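Local coordinates for similarities with probable monooxygenase (Photorhabdus luminescens, PDB 4HB9), which binds FAD and is probably a flavin-dependent monooxygenase of the aromatic-ring-hydroxylase type, at residues A[10-21]-A[114-125]; A[47-58]-A[332-343]. One frame throughout, in Å; residues are numbered along the deposited sequence.

Contact 1: A[10-21]-A[114-125]; sequences GIGGTCLAHGLR and LKEILNKGLANT. With FAD (flavin-adenine dinucleotide), chain B; EDO (1,2-ethanediol), chain E; EDO (1,2-ethanediol), chain L.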
# COMPACT_ATOMS: atom_id res chain seq x y z
N GLY A 10 -0.67 -3.00 10.29
CA GLY A 10 -1.04 -2.50 8.96
C GLY A 10 -1.73 -3.58 8.17
O GLY A 10 -2.23 -4.56 8.70
N ILE A 11 -1.75 -3.41 6.85
CA ILE A 11 -2.42 -4.37 6.00
C ILE A 11 -1.85 -5.77 6.16
O ILE A 11 -2.59 -6.73 6.38
CB ILE A 11 -2.28 -3.96 4.51
CG1 ILE A 11 -2.92 -2.59 4.24
CG2 ILE A 11 -2.91 -5.01 3.61
CD1 ILE A 11 -4.37 -2.45 4.60
N GLY A 12 -0.53 -5.89 6.02
CA GLY A 12 0.15 -7.17 6.11
C GLY A 12 0.09 -7.83 7.47
O GLY A 12 -0.22 -9.01 7.58
N GLY A 13 0.37 -7.05 8.51
CA GLY A 13 0.47 -7.59 9.87
C GLY A 13 -0.84 -8.12 10.40
O GLY A 13 -0.89 -9.18 11.04
N THR A 14 -1.92 -7.41 10.13
CA THR A 14 -3.24 -7.87 10.55
C THR A 14 -3.65 -9.11 9.78
O THR A 14 -4.14 -10.07 10.38
CB THR A 14 -4.30 -6.76 10.42
OG1 THR A 14 -4.36 -6.26 9.09
CG2 THR A 14 -4.02 -5.62 11.36
N CYS A 15 -3.43 -9.12 8.46
CA CYS A 15 -3.76 -10.30 7.68
C CYS A 15 -2.99 -11.50 8.21
O CYS A 15 -3.56 -12.57 8.40
CB CYS A 15 -3.48 -10.12 6.18
SG CYS A 15 -4.19 -11.42 5.14
N LEU A 16 -1.69 -11.31 8.46
CA LEU A 16 -0.86 -12.37 9.01
C LEU A 16 -1.41 -12.89 10.34
O LEU A 16 -1.46 -14.09 10.54
CB LEU A 16 0.59 -11.90 9.22
CG LEU A 16 1.57 -12.93 9.80
CD1 LEU A 16 1.70 -14.16 8.92
CD2 LEU A 16 2.95 -12.29 10.02
N ALA A 17 -1.78 -12.00 11.24
CA ALA A 17 -2.25 -12.44 12.55
C ALA A 17 -3.53 -13.26 12.44
O ALA A 17 -3.65 -14.29 13.08
CB ALA A 17 -2.41 -11.26 13.50
N HIS A 18 -4.44 -12.87 11.54
CA HIS A 18 -5.61 -13.69 11.25
C HIS A 18 -5.26 -15.07 10.78
O HIS A 18 -5.82 -16.09 11.24
CB HIS A 18 -6.50 -13.01 10.21
CG HIS A 18 -7.32 -11.91 10.76
ND1 HIS A 18 -8.27 -12.10 11.73
CD2 HIS A 18 -7.34 -10.59 10.47
CE1 HIS A 18 -8.82 -10.95 12.03
NE2 HIS A 18 -8.29 -10.02 11.28
N GLY A 19 -4.30 -15.14 9.86
CA GLY A 19 -3.89 -16.40 9.31
C GLY A 19 -3.27 -17.32 10.35
O GLY A 19 -3.58 -18.52 10.40
N LEU A 20 -2.38 -16.77 11.17
CA LEU A 20 -1.73 -17.57 12.21
C LEU A 20 -2.74 -18.08 13.24
O LEU A 20 -2.69 -19.25 13.63
CB LEU A 20 -0.62 -16.76 12.90
CG LEU A 20 0.51 -16.33 11.96
CD1 LEU A 20 1.48 -15.42 12.69
CD2 LEU A 20 1.25 -17.52 11.38
N ARG A 21 -3.68 -17.23 13.64
CA ARG A 21 -4.76 -17.67 14.54
C ARG A 21 -5.56 -18.81 13.94
O ARG A 21 -5.87 -19.81 14.63
CB ARG A 21 -5.66 -16.50 14.92
CG ARG A 21 -5.00 -15.52 15.86
CD ARG A 21 -5.61 -14.13 15.81
NE ARG A 21 -7.06 -14.08 16.01
CZ ARG A 21 -7.68 -14.14 17.20
NH1 ARG A 21 -7.00 -14.27 18.33
NH2 ARG A 21 -9.02 -14.08 17.24
N LEU A 114 -11.13 -1.13 4.85
CA LEU A 114 -10.31 -2.30 4.82
C LEU A 114 -9.62 -2.49 6.17
O LEU A 114 -9.63 -3.62 6.72
CB LEU A 114 -9.29 -2.25 3.69
CG LEU A 114 -8.37 -3.45 3.53
CD1 LEU A 114 -9.15 -4.73 3.32
CD2 LEU A 114 -7.41 -3.20 2.39
N LYS A 115 -9.09 -1.40 6.73
CA LYS A 115 -8.44 -1.50 8.06
C LYS A 115 -9.41 -1.89 9.18
O LYS A 115 -9.08 -2.70 10.04
CB LYS A 115 -7.71 -0.21 8.44
CG LYS A 115 -6.39 0.01 7.70
CD LYS A 115 -5.37 -1.12 7.84
CE LYS A 115 -5.00 -1.50 9.28
NZ LYS A 115 -4.61 -0.30 10.08
N GLU A 116 -10.60 -1.31 9.18
CA GLU A 116 -11.62 -1.68 10.18
C GLU A 116 -11.97 -3.16 10.09
O GLU A 116 -12.12 -3.82 11.12
CB GLU A 116 -12.88 -0.81 10.04
CG GLU A 116 -12.65 0.66 10.38
CD GLU A 116 -12.03 0.86 11.76
OE1 GLU A 116 -12.74 0.68 12.76
OE2 GLU A 116 -10.84 1.23 11.84
N ILE A 117 -12.08 -3.68 8.86
CA ILE A 117 -12.35 -5.08 8.63
C ILE A 117 -11.19 -5.98 9.07
O ILE A 117 -11.40 -7.01 9.71
CB ILE A 117 -12.72 -5.33 7.17
CG1 ILE A 117 -14.08 -4.69 6.90
CG2 ILE A 117 -12.71 -6.80 6.83
CD1 ILE A 117 -14.38 -4.55 5.42
N LEU A 118 -9.98 -5.58 8.72
CA LEU A 118 -8.78 -6.28 9.19
C LEU A 118 -8.63 -6.23 10.71
O LEU A 118 -8.20 -7.23 11.31
CB LEU A 118 -7.54 -5.73 8.51
CG LEU A 118 -7.38 -6.28 7.09
CD1 LEU A 118 -6.37 -5.43 6.35
CD2 LEU A 118 -6.94 -7.74 7.10
N ASN A 119 -8.99 -5.12 11.35
CA ASN A 119 -8.85 -5.01 12.81
C ASN A 119 -9.89 -5.81 13.58
O ASN A 119 -9.64 -6.20 14.73
CB ASN A 119 -8.88 -3.56 13.26
CG ASN A 119 -7.64 -2.79 12.88
OD1 ASN A 119 -6.67 -3.35 12.40
ND2 ASN A 119 -7.67 -1.48 13.07
N LYS A 120 -11.04 -6.10 12.96
CA LYS A 120 -12.12 -6.78 13.64
C LYS A 120 -11.64 -8.18 14.05
O LYS A 120 -11.12 -8.92 13.24
CB LYS A 120 -13.33 -6.89 12.71
CG LYS A 120 -14.48 -7.70 13.26
CD LYS A 120 -15.37 -6.87 14.17
CE LYS A 120 -16.66 -7.62 14.53
NZ LYS A 120 -17.35 -8.15 13.31
N GLY A 121 -11.85 -8.55 15.31
CA GLY A 121 -11.44 -9.87 15.78
C GLY A 121 -10.05 -9.86 16.38
O GLY A 121 -9.66 -10.87 16.95
N LEU A 122 -9.30 -8.77 16.22
CA LEU A 122 -7.94 -8.65 16.74
C LEU A 122 -7.82 -7.70 17.95
O LEU A 122 -6.71 -7.30 18.31
CB LEU A 122 -6.97 -8.19 15.64
CG LEU A 122 -6.81 -9.06 14.41
CD1 LEU A 122 -5.84 -8.40 13.42
CD2 LEU A 122 -6.37 -10.48 14.73
N ALA A 123 -8.95 -7.37 18.60
CA ALA A 123 -8.91 -6.35 19.67
C ALA A 123 -7.98 -6.74 20.80
O ALA A 123 -7.36 -5.89 21.42
CB ALA A 123 -10.31 -6.08 20.22
N ASN A 124 -7.89 -8.03 21.07
CA ASN A 124 -7.05 -8.51 22.15
C ASN A 124 -5.74 -9.18 21.62
O ASN A 124 -5.00 -9.84 22.35
CB ASN A 124 -7.94 -9.38 23.06
CG ASN A 124 -9.23 -8.62 23.47
OD1 ASN A 124 -9.18 -7.48 23.98
ND2 ASN A 124 -10.40 -9.21 23.19
N THR A 125 -5.45 -8.95 20.33
CA THR A 125 -4.18 -9.36 19.70
C THR A 125 -3.26 -8.16 19.50
O THR A 125 -2.03 -8.28 19.61
CB THR A 125 -4.43 -9.99 18.32
OG1 THR A 125 -5.22 -11.17 18.48
CG2 THR A 125 -3.14 -10.37 17.59
PA FAD B . 1.38 -0.46 6.38
O1A FAD B . 0.00 -0.88 5.94
O2A FAD B . 1.98 0.88 6.16
O5B FAD B . 1.52 -0.81 7.94
C5B FAD B . 2.69 -0.53 8.68
C4B FAD B . 2.24 -0.47 10.12
O4B FAD B . 3.41 -0.48 10.97
C3B FAD B . 1.42 0.79 10.46
O3B FAD B . 0.26 0.47 11.23
C2B FAD B . 2.42 1.61 11.26
O2B FAD B . 1.86 2.51 12.20
C1B FAD B . 3.23 0.51 11.96
N9A FAD B . 4.56 0.88 12.43
C8A FAD B . 5.52 1.56 11.74
N7A FAD B . 6.67 1.66 12.48
C5A FAD B . 6.41 1.04 13.65
C6A FAD B . 7.20 0.80 14.88
N6A FAD B . 8.46 1.30 14.91
N1A FAD B . 6.62 0.13 15.90
C2A FAD B . 5.36 -0.35 15.79
N3A FAD B . 4.58 -0.18 14.71
C4A FAD B . 5.06 0.51 13.62
N1 FAD B . -1.73 -0.88 -2.71
C2 FAD B . -2.44 -1.70 -3.53
O2 FAD B . -2.17 -2.95 -3.61
N3 FAD B . -3.45 -1.21 -4.26
C4 FAD B . -3.80 0.08 -4.31
O4 FAD B . -4.76 0.45 -5.04
C4X FAD B . -3.06 1.04 -3.49
N5 FAD B . -3.36 2.37 -3.46
C5X FAD B . -2.63 3.20 -2.69
C6 FAD B . -2.90 4.57 -2.67
C7 FAD B . -2.17 5.45 -1.87
C7M FAD B . -2.47 6.93 -1.85
C8 FAD B . -1.07 4.93 -1.04
C8M FAD B . -0.26 5.86 -0.16
C9 FAD B . -0.78 3.57 -1.06
C9A FAD B . -1.51 2.67 -1.84
N10 FAD B . -1.22 1.29 -1.86
C10 FAD B . -1.96 0.45 -2.67
C1' FAD B . -0.10 0.71 -1.09
C2' FAD B . -0.53 0.15 0.26
O2' FAD B . -1.31 1.08 0.99
C3' FAD B . 0.72 -0.21 1.07
O3' FAD B . 1.65 -0.86 0.21
C4' FAD B . 0.36 -1.15 2.21
O4' FAD B . -0.19 -0.37 3.26
C5' FAD B . 1.57 -1.89 2.75
O5' FAD B . 1.12 -2.72 3.80
P FAD B . 2.09 -2.93 5.06
O1P FAD B . 1.28 -3.77 6.02
O2P FAD B . 3.43 -3.40 4.57
O3P FAD B . 2.40 -1.49 5.70
C1 EDO E . -8.89 -15.16 13.59
O1 EDO E . -8.58 -13.80 13.65
C2 EDO E . -8.65 -15.64 12.18
O2 EDO E . -7.98 -16.83 12.23
C1 EDO L . -3.74 1.88 12.84
O1 EDO L . -3.36 0.53 13.11
C2 EDO L . -2.47 2.71 12.75
O2 EDO L . -1.71 2.34 11.59
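The one hydrogen bond between segments 10-21 and 114-125 runs from His-18 NE2 to Leu-118 O, 2.8 Å long with an N-H...O angle of 155°. The acceptor lies close to the imidazole plane, and Lys-120 O also sits at that ring's edge. At the other ring nitrogen, ND1 shares a hydrogen bond with O1 of an ethanediol, probably from the crystallisation liquor, and that oxygen accepts a nearly straight bond from Arg-21 NE.

Over one face of the imidazole lies Leu-122 CD2, a CH-pi contact 3.9 Å from the centroid and 19° off the ring normal. Edge and face together therefore fix how the ring is turned.

Packing along the helix flank is mainly apolar. Leu-118 crosses Thr-14 at about a right angle, its CB 3.3 Å from Thr-14 OG1. That hydroxyl, held between backbone N and carbonyl carbon (chi1 57°), bonds back to Gly-10 O at 2.8 Å. Ile-11 CD1 meets Lys-115 CD at 3.6 Å and also touches Leu-114 CD2 and Leu-118 CD1, while the lysine's NZ reaches Ala-9 O.

Gly-10 and Gly-13 fit the GxGxxG pattern of a Rossmann-type nucleotide fold; Ile-11 N donates to FAD O1A, and Gly-12 N to FAD O1P at 2.8 Å. The helix thus offers its N-terminal amides to the diphosphate while its flank is held by leucines and a single imidazole bond.

Contact 2: A[47-58]-A[332-343]; sequences INSFGKQALQEC and NTALRDALLLTQ. With FAD (flavin-adenine dinucleotide), chain B; EDO (1,2-ethanediol), chain G; EDO (1,2-ethanediol), chain D.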
# COMPACT_ATOMS: atom_id res chain seq x y z
N ILE A 47 -7.93 -4.16 -4.80
CA ILE A 47 -7.51 -5.51 -4.46
C ILE A 47 -7.51 -6.40 -5.71
O ILE A 47 -8.50 -6.47 -6.46
CB ILE A 47 -8.40 -6.08 -3.34
CG1 ILE A 47 -8.24 -5.25 -2.06
CG2 ILE A 47 -8.12 -7.57 -3.11
CD1 ILE A 47 -6.86 -5.27 -1.43
N ASN A 48 -6.38 -7.05 -5.96
CA ASN A 48 -6.29 -7.94 -7.11
C ASN A 48 -6.43 -9.40 -6.68
O ASN A 48 -6.78 -9.66 -5.53
CB ASN A 48 -5.01 -7.66 -7.89
CG ASN A 48 -3.75 -8.09 -7.13
OD1 ASN A 48 -3.79 -8.86 -6.19
ND2 ASN A 48 -2.65 -7.55 -7.53
N SER A 49 -6.17 -10.35 -7.58
CA SER A 49 -6.43 -11.75 -7.28
C SER A 49 -5.57 -12.29 -6.13
O SER A 49 -6.03 -13.15 -5.37
CB SER A 49 -6.30 -12.62 -8.53
OG SER A 49 -4.96 -12.69 -8.94
N PHE A 50 -4.37 -11.75 -5.97
CA PHE A 50 -3.48 -12.19 -4.90
C PHE A 50 -3.97 -11.69 -3.55
O PHE A 50 -4.05 -12.46 -2.60
CB PHE A 50 -2.03 -11.74 -5.15
CG PHE A 50 -1.41 -12.32 -6.38
CD1 PHE A 50 -0.93 -13.63 -6.39
CD2 PHE A 50 -1.29 -11.57 -7.55
CE1 PHE A 50 -0.36 -14.18 -7.53
CE2 PHE A 50 -0.72 -12.11 -8.70
CZ PHE A 50 -0.25 -13.42 -8.68
N GLY A 51 -4.35 -10.41 -3.50
CA GLY A 51 -4.94 -9.82 -2.32
C GLY A 51 -6.25 -10.47 -1.92
O GLY A 51 -6.47 -10.72 -0.72
N LYS A 52 -7.09 -10.75 -2.91
CA LYS A 52 -8.38 -11.35 -2.69
C LYS A 52 -8.23 -12.75 -2.08
O LYS A 52 -8.90 -13.08 -1.11
CB LYS A 52 -9.19 -11.43 -3.99
CG LYS A 52 -10.62 -11.92 -3.79
CD LYS A 52 -11.40 -12.00 -5.10
CE LYS A 52 -12.74 -12.72 -4.92
NZ LYS A 52 -12.57 -14.15 -4.52
N GLN A 53 -7.35 -13.55 -2.65
CA GLN A 53 -7.11 -14.91 -2.13
C GLN A 53 -6.56 -14.87 -0.70
O GLN A 53 -6.99 -15.65 0.19
CB GLN A 53 -6.15 -15.66 -3.06
CG GLN A 53 -5.97 -17.11 -2.67
CD GLN A 53 -4.84 -17.79 -3.43
OE1 GLN A 53 -3.82 -17.16 -3.77
NE2 GLN A 53 -4.98 -19.09 -3.63
N ALA A 54 -5.62 -13.96 -0.47
CA ALA A 54 -5.04 -13.81 0.87
C ALA A 54 -6.11 -13.50 1.90
O ALA A 54 -6.20 -14.12 2.96
CB ALA A 54 -3.97 -12.74 0.89
N LEU A 55 -6.98 -12.55 1.56
CA LEU A 55 -8.05 -12.18 2.48
C LEU A 55 -9.02 -13.33 2.70
O LEU A 55 -9.47 -13.56 3.83
CB LEU A 55 -8.78 -10.93 1.96
CG LEU A 55 -7.93 -9.67 1.99
CD1 LEU A 55 -8.56 -8.59 1.10
CD2 LEU A 55 -7.74 -9.10 3.39
N GLN A 56 -9.39 -14.02 1.64
CA GLN A 56 -10.42 -15.06 1.77
C GLN A 56 -9.87 -16.24 2.57
O GLN A 56 -10.60 -16.85 3.35
CB GLN A 56 -10.92 -15.51 0.40
CG GLN A 56 -12.15 -16.40 0.45
CD GLN A 56 -12.74 -16.63 -0.93
OE1 GLN A 56 -12.12 -16.33 -1.95
NE2 GLN A 56 -13.97 -17.14 -0.96
N GLU A 57 -8.59 -16.55 2.38
CA GLU A 57 -7.94 -17.69 3.07
C GLU A 57 -7.49 -17.37 4.51
O GLU A 57 -7.33 -18.28 5.32
CB GLU A 57 -6.78 -18.24 2.19
CG GLU A 57 -7.29 -18.76 0.84
CD GLU A 57 -6.34 -19.68 0.08
OE1 GLU A 57 -5.18 -19.90 0.51
OE2 GLU A 57 -6.77 -20.19 -0.98
N CYS A 58 -7.29 -16.11 4.85
CA CYS A 58 -6.84 -15.77 6.20
C CYS A 58 -7.92 -15.27 7.14
O CYS A 58 -7.86 -15.52 8.35
CB CYS A 58 -5.74 -14.71 6.16
SG CYS A 58 -4.20 -15.34 5.46
N ASN A 332 -1.63 -5.38 -2.01
CA ASN A 332 -1.78 -6.74 -2.50
C ASN A 332 -0.56 -7.60 -2.21
O ASN A 332 -0.69 -8.78 -1.86
CB ASN A 332 -2.08 -6.77 -3.98
CG ASN A 332 -3.46 -6.27 -4.26
OD1 ASN A 332 -4.43 -6.92 -3.90
ND2 ASN A 332 -3.56 -5.13 -4.94
N THR A 333 0.63 -7.01 -2.36
CA THR A 333 1.87 -7.76 -2.09
C THR A 333 2.05 -8.05 -0.59
O THR A 333 2.46 -9.16 -0.22
CB THR A 333 3.09 -7.05 -2.68
OG1 THR A 333 2.83 -6.79 -4.06
CG2 THR A 333 4.29 -7.94 -2.62
N ALA A 334 1.70 -7.08 0.26
CA ALA A 334 1.68 -7.31 1.70
C ALA A 334 0.74 -8.46 2.11
O ALA A 334 1.08 -9.32 2.94
CB ALA A 334 1.31 -6.05 2.45
N LEU A 335 -0.44 -8.49 1.50
CA LEU A 335 -1.41 -9.57 1.71
C LEU A 335 -0.88 -10.91 1.21
O LEU A 335 -0.98 -11.92 1.90
CB LEU A 335 -2.73 -9.23 1.02
CG LEU A 335 -3.48 -8.08 1.66
CD1 LEU A 335 -4.63 -7.62 0.75
CD2 LEU A 335 -3.95 -8.44 3.05
N ARG A 336 -0.32 -10.91 0.01
CA ARG A 336 0.30 -12.09 -0.56
C ARG A 336 1.38 -12.67 0.38
O ARG A 336 1.43 -13.89 0.57
CB ARG A 336 0.94 -11.73 -1.89
CG ARG A 336 1.37 -12.90 -2.73
CD ARG A 336 1.82 -12.39 -4.08
NE ARG A 336 2.30 -13.47 -4.93
CZ ARG A 336 2.74 -13.30 -6.18
NH1 ARG A 336 2.75 -12.10 -6.74
NH2 ARG A 336 3.14 -14.35 -6.87
N ASP A 337 2.25 -11.80 0.90
CA ASP A 337 3.27 -12.20 1.88
C ASP A 337 2.63 -12.84 3.12
O ASP A 337 3.09 -13.86 3.62
CB ASP A 337 4.07 -11.01 2.39
CG ASP A 337 5.00 -10.37 1.34
OD1 ASP A 337 5.22 -10.91 0.23
OD2 ASP A 337 5.49 -9.27 1.66
N ALA A 338 1.56 -12.23 3.61
CA ALA A 338 0.89 -12.69 4.85
C ALA A 338 0.32 -14.10 4.69
O ALA A 338 0.48 -14.96 5.57
CB ALA A 338 -0.18 -11.70 5.28
N LEU A 339 -0.30 -14.36 3.55
CA LEU A 339 -0.81 -15.68 3.25
C LEU A 339 0.34 -16.69 3.16
O LEU A 339 0.30 -17.78 3.72
CB LEU A 339 -1.59 -15.67 1.94
CG LEU A 339 -2.10 -17.03 1.51
CD1 LEU A 339 -3.02 -17.62 2.54
CD2 LEU A 339 -2.82 -16.96 0.17
N LEU A 340 1.37 -16.32 2.42
CA LEU A 340 2.53 -17.20 2.28
C LEU A 340 3.22 -17.52 3.61
O LEU A 340 3.49 -18.68 3.91
CB LEU A 340 3.51 -16.58 1.30
CG LEU A 340 4.71 -17.48 0.98
CD1 LEU A 340 4.23 -18.82 0.41
CD2 LEU A 340 5.60 -16.70 0.03
N LEU A 341 3.50 -16.50 4.41
CA LEU A 341 4.14 -16.70 5.70
C LEU A 341 3.26 -17.48 6.67
O LEU A 341 3.75 -18.32 7.42
CB LEU A 341 4.57 -15.38 6.30
CG LEU A 341 5.41 -15.46 7.59
CD1 LEU A 341 6.62 -16.40 7.44
CD2 LEU A 341 5.86 -14.08 7.98
N THR A 342 1.94 -17.24 6.64
CA THR A 342 1.00 -18.09 7.38
C THR A 342 1.19 -19.57 7.04
O THR A 342 1.30 -20.42 7.94
CB THR A 342 -0.46 -17.70 7.06
OG1 THR A 342 -0.71 -16.37 7.53
CG2 THR A 342 -1.43 -18.65 7.73
N GLN A 343 1.18 -19.87 5.75
CA GLN A 343 1.28 -21.23 5.28
C GLN A 343 2.60 -21.88 5.71
O GLN A 343 2.61 -23.04 6.13
CB GLN A 343 1.12 -21.31 3.77
CG GLN A 343 -0.27 -20.97 3.27
CD GLN A 343 -0.33 -20.72 1.77
OE1 GLN A 343 0.69 -20.53 1.11
NE2 GLN A 343 -1.53 -20.68 1.24
PA FAD B . 1.38 -0.46 6.38
O1A FAD B . 0.00 -0.88 5.94
O2A FAD B . 1.98 0.88 6.16
O5B FAD B . 1.52 -0.81 7.94
C5B FAD B . 2.69 -0.53 8.68
C4B FAD B . 2.24 -0.47 10.12
O4B FAD B . 3.41 -0.48 10.97
C3B FAD B . 1.42 0.79 10.46
O3B FAD B . 0.26 0.47 11.23
C2B FAD B . 2.42 1.61 11.26
O2B FAD B . 1.86 2.51 12.20
C1B FAD B . 3.23 0.51 11.96
N9A FAD B . 4.56 0.88 12.43
C8A FAD B . 5.52 1.56 11.74
N7A FAD B . 6.67 1.66 12.48
C5A FAD B . 6.41 1.04 13.65
C6A FAD B . 7.20 0.80 14.88
N6A FAD B . 8.46 1.30 14.91
N1A FAD B . 6.62 0.13 15.90
C2A FAD B . 5.36 -0.35 15.79
N3A FAD B . 4.58 -0.18 14.71
C4A FAD B . 5.06 0.51 13.62
N1 FAD B . -1.73 -0.88 -2.71
C2 FAD B . -2.44 -1.70 -3.53
O2 FAD B . -2.17 -2.95 -3.61
N3 FAD B . -3.45 -1.21 -4.26
C4 FAD B . -3.80 0.08 -4.31
O4 FAD B . -4.76 0.45 -5.04
C4X FAD B . -3.06 1.04 -3.49
N5 FAD B . -3.36 2.37 -3.46
C5X FAD B . -2.63 3.20 -2.69
C6 FAD B . -2.90 4.57 -2.67
C7 FAD B . -2.17 5.45 -1.87
C7M FAD B . -2.47 6.93 -1.85
C8 FAD B . -1.07 4.93 -1.04
C8M FAD B . -0.26 5.86 -0.16
C9 FAD B . -0.78 3.57 -1.06
C9A FAD B . -1.51 2.67 -1.84
N10 FAD B . -1.22 1.29 -1.86
C10 FAD B . -1.96 0.45 -2.67
C1' FAD B . -0.10 0.71 -1.09
C2' FAD B . -0.53 0.15 0.26
O2' FAD B . -1.31 1.08 0.99
C3' FAD B . 0.72 -0.21 1.07
O3' FAD B . 1.65 -0.86 0.21
C4' FAD B . 0.36 -1.15 2.21
O4' FAD B . -0.19 -0.37 3.26
C5' FAD B . 1.57 -1.89 2.75
O5' FAD B . 1.12 -2.72 3.80
P FAD B . 2.09 -2.93 5.06
O1P FAD B . 1.28 -3.77 6.02
O2P FAD B . 3.43 -3.40 4.57
O3P FAD B . 2.40 -1.49 5.70
C1 EDO G . 0.49 -7.77 -6.71
O1 EDO G . 0.17 -8.29 -8.00
C2 EDO G . 0.49 -8.92 -5.72
O2 EDO G . 1.75 -9.56 -5.69
C1 EDO D . -5.74 -10.28 -11.38
O1 EDO D . -6.38 -9.35 -10.49
C2 EDO D . -4.23 -10.03 -11.48
O2 EDO D . -3.60 -10.11 -10.19
O HOH W 1 -3.97 -21.00 3.20
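Asn-48 and Asn-332 meet where two helices of the FAD-binding fold, 49-58 and 332-343, pack at an oblique angle with axes 7.9 Å apart. Asn-48 is the N-cap of the first: CG between backbone N and carbonyl carbon (chi1 69°) turns OD1 back to accept from Gly-51 N, with a weaker bond from Phe-50 N. Its amide stacks on that of Asn-332, the two planes only modestly inclined, while Asn-48 N donates to Asn-332 OD1 over 2.8 Å, from above the carbonyl plane. The other end of the Asn-332 amide faces the flavin: ND2 donates to His-46 O and lies 2.9 Å from FAD O2, the oxygen to which Asn-332 N is hydrogen-bonded.

Farther along, Arg-336 runs out extended beside Phe-50, pointing the same way; with CG anti to the backbone N (chi1 -168°), its guanidinium lies flat on the ring. Centres 3.8 Å apart and planes at 11° define a stacked cation-pi pair, and Tyr-369 of helix 355-386 makes a second cation-pi contact with this arginine.

Small residues let the backbones close in: Gly-51 CA is 4.4 Å from Asn-332 CA, and Ala-54 CB touches Leu-335 O. Leu-335 spreads its two methyls, CD1 lying 3.8 Å from Gly-51 CA and CD2 packing on Leu-55 CD2. Leu-339 is a knob in the hole formed by Gln-53, Ala-54, Glu-57 and Cys-58, with its CD1 3.9 Å from Cys-58 SG.

From the N terminus, strand 3-7 leads into helix 11-22, the first side of contact 1; segment 47-58 follows and opens contact 2. The chain returns at 114-125 to close the first loop, leaving 92 residues between the paired segments, and only at 332-343 closes the second, across 273. The segments alternate, so the loops cross. The centres lie 12 Å apart, and helix 11-22 joins both: Gly-12 O and Leu-16 N each approach Ala-338 CB to 3.5 Å, while His-18 CB lies 3.4 Å from Cys-58 O. Segment 10-21 meets FAD at its diphosphate and 332-343 at the flavin O2 and, through Ala-334, beside O5'; 114-125 and 47-58 pack against them.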